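Local coordinates for acyl-CoA thioesterase II (Mycobacterium avium subsp. paratuberculosis, PDB 4R9Z), which probably hydrolyses fatty acyl-CoA thioesters to free fatty acid and coenzyme A, as a double hot-dog thioesterase, at residues Leu17-Val20 with Gly21-Arg24; Gln45-Leu48 with Ala49-Thr53; Leu194-Tyr197 with Met198-Val201. All blocks are in the same frame, centred on the assembly; numbering follows the deposited sequence.

Interaction 1 of 3, residues Leu17-Val20 with Gly21-Arg24; sequences LERV and GQWR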
loop_
_atom_site.group_PDB
_atom_site.type_symbol
_atom_site.label_atom_id
_atom_site.label_comp_id
_atom_site.label_asym_id
_atom_site.label_seq_id
_atom_site.Cartn_x
_atom_site.Cartn_y
_atom_site.Cartn_z
ATOM N N LEU B 17 -2.089 22.987 9.122
ATOM C CA LEU B 17 -0.665 23.197 8.933
ATOM C C LEU B 17 -0.369 24.642 8.605
ATOM O O LEU B 17 -1.194 25.328 8.005
ATOM C CB LEU B 17 -0.147 22.306 7.809
ATOM C CG LEU B 17 -0.551 20.839 7.895
ATOM C CD1 LEU B 17 -0.033 20.084 6.685
ATOM C CD2 LEU B 17 -0.030 20.233 9.181
ATOM N N GLU B 18 0.815 25.102 8.993
ATOM C CA GLU B 18 1.286 26.414 8.581
ATOM C C GLU B 18 2.065 26.290 7.284
ATOM O O GLU B 18 3.056 25.564 7.213
ATOM C CB GLU B 18 2.162 27.058 9.653
ATOM C CG GLU B 18 2.402 28.545 9.424
ATOM C CD GLU B 18 3.637 29.053 10.141
ATOM O OE1 GLU B 18 4.288 28.252 10.848
ATOM O OE2 GLU B 18 3.952 30.254 10.001
ATOM N N ARG B 19 1.612 26.989 6.255
ATOM C CA ARG B 19 2.342 27.014 5.005
ATOM C C ARG B 19 3.526 27.975 5.110
ATOM O O ARG B 19 3.363 29.128 5.504
ATOM C CB ARG B 19 1.429 27.419 3.854
ATOM C CG ARG B 19 2.117 27.322 2.522
ATOM C CD ARG B 19 1.294 27.912 1.408
ATOM N NE ARG B 19 0.195 27.056 0.974
ATOM C CZ ARG B 19 0.278 26.196 -0.036
ATOM N NH1 ARG B 19 1.418 26.065 -0.703
ATOM N NH2 ARG B 19 -0.774 25.463 -0.375
ATOM N N VAL B 20 4.718 27.490 4.773
ATOM C CA VAL B 20 5.913 28.325 4.776
ATOM C C VAL B 20 6.533 28.398 3.386
ATOM O O VAL B 20 7.626 28.929 3.211
ATOM C CB VAL B 20 6.973 27.810 5.777
ATOM C CG1 VAL B 20 6.442 27.895 7.195
ATOM C CG2 VAL B 20 7.379 26.387 5.445
ATOM N N GLY B 21 5.837 27.857 2.394
ATOM C CA GLY B 21 6.318 27.917 1.027
ATOM C C GLY B 21 5.317 27.378 0.030
ATOM O O GLY B 21 4.214 26.992 0.393
ATOM N N GLN B 22 5.686 27.382 -1.243
ATOM C CA GLN B 22 4.815 26.826 -2.261
ATOM C C GLN B 22 4.649 25.321 -2.051
ATOM O O GLN B 22 3.591 24.756 -2.330
ATOM C CB GLN B 22 5.363 27.133 -3.658
ATOM C CG GLN B 22 4.530 26.576 -4.803
ATOM C CD GLN B 22 3.182 27.259 -4.950
ATOM O OE1 GLN B 22 2.832 28.145 -4.172
ATOM N NE2 GLN B 22 2.416 26.844 -5.956
ATOM N N TRP B 23 5.687 24.679 -1.527
ATOM C CA TRP B 23 5.657 23.238 -1.332
ATOM C C TRP B 23 6.081 22.841 0.079
ATOM O O TRP B 23 6.569 21.731 0.298
ATOM C CB TRP B 23 6.563 22.547 -2.348
ATOM C CG TRP B 23 6.216 22.830 -3.768
ATOM C CD1 TRP B 23 6.799 23.747 -4.581
ATOM C CD2 TRP B 23 5.196 22.194 -4.542
ATOM N NE1 TRP B 23 6.212 23.723 -5.820
ATOM C CE2 TRP B 23 5.219 22.778 -5.823
ATOM C CE3 TRP B 23 4.261 21.185 -4.279
ATOM C CZ2 TRP B 23 4.349 22.392 -6.839
ATOM C CZ3 TRP B 23 3.397 20.800 -5.291
ATOM C CH2 TRP B 23 3.448 21.404 -6.554
ATOM N N ARG B 24 5.876 23.729 1.044
ATOM C CA ARG B 24 6.431 23.493 2.366
ATOM C C ARG B 24 5.485 23.940 3.462
ATOM O O ARG B 24 4.862 24.996 3.374
ATOM C CB ARG B 24 7.784 24.190 2.507
ATOM C CG ARG B 24 8.887 23.506 1.712
ATOM C CD ARG B 24 10.257 24.027 2.060
ATOM N NE ARG B 24 11.249 23.583 1.086
ATOM C CZ ARG B 24 11.992 22.489 1.214
ATOM N NH1 ARG B 24 11.865 21.715 2.283
ATOM N NH2 ARG B 24 12.868 22.173 0.269
#

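Interaction 2 of 3, residues Gln45-Leu48 with Ala49-Thr53; sequences QALL and AASRT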
loop_
_atom_site.group_PDB
_atom_site.type_symbol
_atom_site.label_atom_id
_atom_site.label_comp_id
_atom_site.label_asym_id
_atom_site.label_seq_id
_atom_site.Cartn_x
_atom_site.Cartn_y
_atom_site.Cartn_z
ATOM N N GLN B 45 -1.197 14.618 8.738
ATOM C CA GLN B 45 -0.655 15.935 8.435
ATOM C C GLN B 45 -0.019 15.954 7.049
ATOM O O GLN B 45 -0.226 16.885 6.271
ATOM C CB GLN B 45 0.368 16.352 9.496
ATOM C CG GLN B 45 -0.249 16.844 10.796
ATOM C CD GLN B 45 0.788 17.317 11.797
ATOM O OE1 GLN B 45 1.909 16.802 11.845
ATOM N NE2 GLN B 45 0.415 18.297 12.611
ATOM N N ALA B 46 0.751 14.915 6.748
ATOM C CA ALA B 46 1.425 14.804 5.461
ATOM C C ALA B 46 0.416 14.713 4.319
ATOM O O ALA B 46 0.660 15.218 3.223
ATOM C CB ALA B 46 2.345 13.604 5.453
ATOM N N LEU B 47 -0.721 14.078 4.584
ATOM C CA LEU B 47 -1.768 13.945 3.586
ATOM C C LEU B 47 -2.416 15.289 3.319
ATOM O O LEU B 47 -2.758 15.607 2.184
ATOM C CB LEU B 47 -2.826 12.939 4.029
ATOM C CG LEU B 47 -3.966 12.769 3.018
ATOM C CD1 LEU B 47 -3.455 12.224 1.687
ATOM C CD2 LEU B 47 -5.099 11.906 3.580
ATOM N N LEU B 48 -2.579 16.080 4.372
ATOM C CA LEU B 48 -3.121 17.423 4.219
ATOM C C LEU B 48 -2.142 18.300 3.455
ATOM O O LEU B 48 -2.543 19.131 2.639
ATOM C CB LEU B 48 -3.444 18.042 5.580
ATOM C CG LEU B 48 -4.705 17.466 6.220
ATOM C CD1 LEU B 48 -4.822 17.864 7.682
ATOM C CD2 LEU B 48 -5.923 17.909 5.431
ATOM N N ALA B 49 -0.858 18.097 3.718
ATOM C CA ALA B 49 0.175 18.831 3.016
ATOM C C ALA B 49 0.035 18.619 1.518
ATOM O O ALA B 49 -0.120 19.572 0.762
ATOM C CB ALA B 49 1.544 18.395 3.487
ATOM N N ALA B 50 0.015 17.356 1.109
ATOM C CA ALA B 50 -0.143 17.001 -0.291
ATOM C C ALA B 50 -1.443 17.559 -0.864
ATOM O O ALA B 50 -1.452 18.145 -1.944
ATOM C CB ALA B 50 -0.098 15.488 -0.456
ATOM N N SER B 51 -2.533 17.373 -0.127
ATOM C CA SER B 51 -3.858 17.787 -0.575
ATOM C C SER B 51 -3.949 19.282 -0.865
ATOM O O SER B 51 -4.609 19.690 -1.816
ATOM C CB SER B 51 -4.905 17.404 0.467
ATOM O OG SER B 51 -4.839 16.023 0.763
ATOM N N ARG B 52 -3.304 20.092 -0.029
ATOM C CA ARG B 52 -3.305 21.544 -0.200
ATOM C C ARG B 52 -2.493 22.019 -1.406
ATOM O O ARG B 52 -2.645 23.158 -1.842
ATOM C CB ARG B 52 -2.788 22.222 1.071
ATOM C CG ARG B 52 -3.765 22.122 2.230
ATOM C CD ARG B 52 -3.193 22.659 3.530
ATOM N NE ARG B 52 -2.923 24.091 3.478
ATOM C CZ ARG B 52 -2.480 24.796 4.512
ATOM N NH1 ARG B 52 -2.258 24.203 5.675
ATOM N NH2 ARG B 52 -2.258 26.093 4.381
ATOM N N THR B 53 -1.634 21.151 -1.935
ATOM C CA THR B 53 -0.892 21.450 -3.160
ATOM C C THR B 53 -1.592 20.861 -4.376
ATOM O O THR B 53 -1.079 20.941 -5.487
ATOM C CB THR B 53 0.549 20.910 -3.132
ATOM O OG1 THR B 53 0.545 19.480 -3.257
ATOM C CG2 THR B 53 1.277 21.352 -1.864
#

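Interaction 3 of 3, residues Leu194-Tyr197 with Met198-Val201; sequences LVAY and MSAV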
loop_
_atom_site.group_PDB
_atom_site.type_symbol
_atom_site.label_atom_id
_atom_site.label_comp_id
_atom_site.label_asym_id
_atom_site.label_seq_id
_atom_site.Cartn_x
_atom_site.Cartn_y
_atom_site.Cartn_z
ATOM N N LEU B 194 -8.671 12.559 8.503
ATOM C CA LEU B 194 -9.097 12.101 9.818
ATOM C C LEU B 194 -9.426 10.621 9.772
ATOM O O LEU B 194 -9.166 9.884 10.722
ATOM C CB LEU B 194 -10.307 12.889 10.309
ATOM C CG LEU B 194 -10.016 14.299 10.813
ATOM C CD1 LEU B 194 -11.312 15.079 10.943
ATOM C CD2 LEU B 194 -9.288 14.228 12.144
ATOM N N VAL B 195 -10.001 10.193 8.655
ATOM C CA VAL B 195 -10.202 8.779 8.405
ATOM C C VAL B 195 -8.856 8.060 8.425
ATOM O O VAL B 195 -8.676 7.087 9.155
ATOM C CB VAL B 195 -10.897 8.538 7.068
ATOM C CG1 VAL B 195 -10.766 7.080 6.668
ATOM C CG2 VAL B 195 -12.353 8.939 7.170
ATOM N N ALA B 196 -7.912 8.552 7.631
ATOM C CA ALA B 196 -6.567 7.990 7.611
ATOM C C ALA B 196 -5.929 8.026 8.996
ATOM O O ALA B 196 -5.315 7.050 9.424
ATOM C CB ALA B 196 -5.698 8.731 6.607
ATOM N N TYR B 197 -6.078 9.157 9.682
ATOM C CA TYR B 197 -5.570 9.346 11.044
ATOM C C TYR B 197 -6.011 8.206 11.965
ATOM O O TYR B 197 -5.188 7.559 12.609
ATOM C CB TYR B 197 -6.054 10.693 11.595
ATOM C CG TYR B 197 -5.298 11.252 12.786
ATOM C CD1 TYR B 197 -4.834 10.429 13.805
ATOM C CD2 TYR B 197 -5.062 12.620 12.893
ATOM C CE1 TYR B 197 -4.153 10.946 14.891
ATOM C CE2 TYR B 197 -4.381 13.148 13.978
ATOM C CZ TYR B 197 -3.931 12.307 14.974
ATOM O OH TYR B 197 -3.251 12.827 16.052
ATOM N N MET B 198 -7.319 7.983 12.031
ATOM C CA MET B 198 -7.891 6.985 12.925
ATOM C C MET B 198 -7.629 5.559 12.426
ATOM O O MET B 198 -7.406 4.651 13.227
ATOM C CB MET B 198 -9.394 7.244 13.102
ATOM C CG MET B 198 -10.322 6.181 12.539
ATOM S SD MET B 198 -10.582 4.812 13.679
ATOM C CE MET B 198 -10.573 5.696 15.232
ATOM N N SER B 199 -7.639 5.373 11.109
ATOM C CA SER B 199 -7.397 4.064 10.505
ATOM C C SER B 199 -6.035 3.502 10.891
ATOM O O SER B 199 -5.844 2.289 10.933
ATOM C CB SER B 199 -7.499 4.148 8.982
ATOM O OG SER B 199 -6.376 4.824 8.443
ATOM N N ALA B 200 -5.085 4.391 11.140
ATOM C CA ALA B 200 -3.737 3.986 11.496
ATOM C C ALA B 200 -3.572 3.670 12.983
ATOM O O ALA B 200 -3.005 2.637 13.337
ATOM C CB ALA B 200 -2.743 5.063 11.073
ATOM N N VAL B 201 -4.052 4.562 13.845
ATOM C CA VAL B 201 -3.793 4.451 15.283
ATOM C C VAL B 201 -4.540 3.313 15.983
ATOM O O VAL B 201 -4.135 2.880 17.059
ATOM C CB VAL B 201 -4.141 5.765 16.022
ATOM C CG1 VAL B 201 -3.302 6.913 15.492
ATOM C CG2 VAL B 201 -5.623 6.079 15.891
#

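Interaction 1 of 3, residues Leu17-Val20 with Gly21-Arg24
Arg-19 and Val-20 meet Gly-21, Gln-22 and Arg-24 round the turn of a short beta-hairpin. The hairpin joins strand 18-19 to strand 24-27 and lies at the surface of the chain. Main-chain and side-chain bonds both close the turn. Val-20 N donates to Arg-24 O at 2.9 Å. Gly-21 N makes a weak bond to the same oxygen. Arg-24 O thus faces the N-H groups of two successive residues of the turn.

The Arg-19 side chain reaches round from the strand. CG leaves anti to the backbone N (chi1 -174°), which sets CG and CD alongside Gly-21 O. The bend at chi3 then turns the guanidinium toward the turn carbonyls, which it meets with its edge. Its NH1 makes the stronger side-chain bond to Gly-21 O (3.1 Å, N-H...O 156°). That bond lies in the carbonyl plane, on a lone pair, and is tilted a little from the guanidinium plane. A weak second bond runs from NH1 to Gln-22 O at 3.0 Å and is strongly bent. One nitrogen thus reaches two consecutive carbonyls. Val-20 adds apolar packing: its CG2 lies 3.7 Å from Arg-24 CB.

Towards the core, Leu-17 packs on helix 39-52 through Gln-45, Leu-48 and Ala-49, and its O accepts a bond from Arg-52 NH1. Val-20 touches Val-26 on strand 24-27, while Trp-23 lies on Val-80 and Asp-82 of strand 76-85.

Interaction 2 of 3, residues Gln45-Leu48 with Ala49-Thr53
Gln-45 O accepts Ala-49 N at 2.9 Å, an i to i+4 helical bond within helix 39-52. The Ala-49 methyl lies by the carbonyls of Gln-45 and Ala-46. The Gln-45 amide points elsewhere, with NE2 bonded to Thr-14 O and Gln-28 O and OE1 to Gln-29 NE2. Ala-46 O takes Ala-50 N at 3.1 Å. The methyls of Ala-46 and Ala-50 pack on strand 101-111, at Met-104 and at Ser-108 and Phe-110. This is the buried helix of the N-terminal hot-dog, with a curved antiparallel sheet wrapped round it.

Leu-47 O is gripped twice by Ser-51. The backbone N binds at 2.9 Å and OG at 2.6 Å, from opposite faces of the carbonyl plane. Ser-51 OG stands beside its own backbone N (chi1 -55°), which turns the hydroxyl back along the helix and satisfies it there. Leu-47 CG and CD1 lie alongside that hydroxyl. Leu-48 O receives Arg-52 N at 2.9 Å, and Arg-52 CB and CG run past this oxygen. The Leu-48 side chain points away from the next turn and packs on Val-189 and Ser-193 of helix 188-201.

Interaction 3 of 3, residues Leu194-Tyr197 with Met198-Val201
The Met-198 side chain is bent at chi2 and chi3, with CG 3.9 Å from Val-195 O. Its backbone N donates to Leu-194 O at 3.0 Å, continuing the regular bonding of helix 188-201. Ser-199 N binds Val-195 O at 2.8 Å. Ser-199 OG lies between its backbone N and carbonyl carbon (chi1 73°). From there it donates to Ala-196 O at 2.7 Å, well to the side of the carbonyl (C=O...OG 110°). The hydroxyl also bonds to His-222 NE2. Ala-200 N reaches Ala-196 O as well (3.2 Å), from the same face as the serine hydroxyl.

Val-201 N makes only a weak bond to Tyr-197 O, at 3.4 Å. Val-201 CG1 comes to the edge of the Tyr-197 ring, 4.2 Å from CE1, and the two side chains cross obliquely. At the end of the ring, Tyr-197 OH is hydrogen-bonded to His-41 ND1, and the ring meets Trp-158 edge-to-face. Met-198 and Ser-199 pack on Met-256 of strand 249-258, and Ser-199 also on Val-267 of strand 263-272. A buried helix against curved antiparallel strands is the signature of the hot-dog fold, here its C-terminal copy.

Interactions 2 and 3 lie in the hot-dog helices of the two halves of a double hot-dog. Their centres are about 15 Å apart. Their nearest atoms are about 4 Å apart, so they do not touch directly. Leu-47, Leu-48 and Ser-51 of interaction 2 nevertheless lie against helix 188-201, which carries interaction 3. Interaction 1 borders interaction 2, with centres about 10 Å apart. Trp-23 CZ3 lies 3.6 Å from Thr-53 CB, and a weak bond joins Arg-19 NH2 to Arg-52 O. The hairpin thus packs against the end of helix 39-52. Interaction 3 is remote from it, with centres about 23 Å apart. Interaction 3 lies near the centre of the chain, and interaction 1 at its edge.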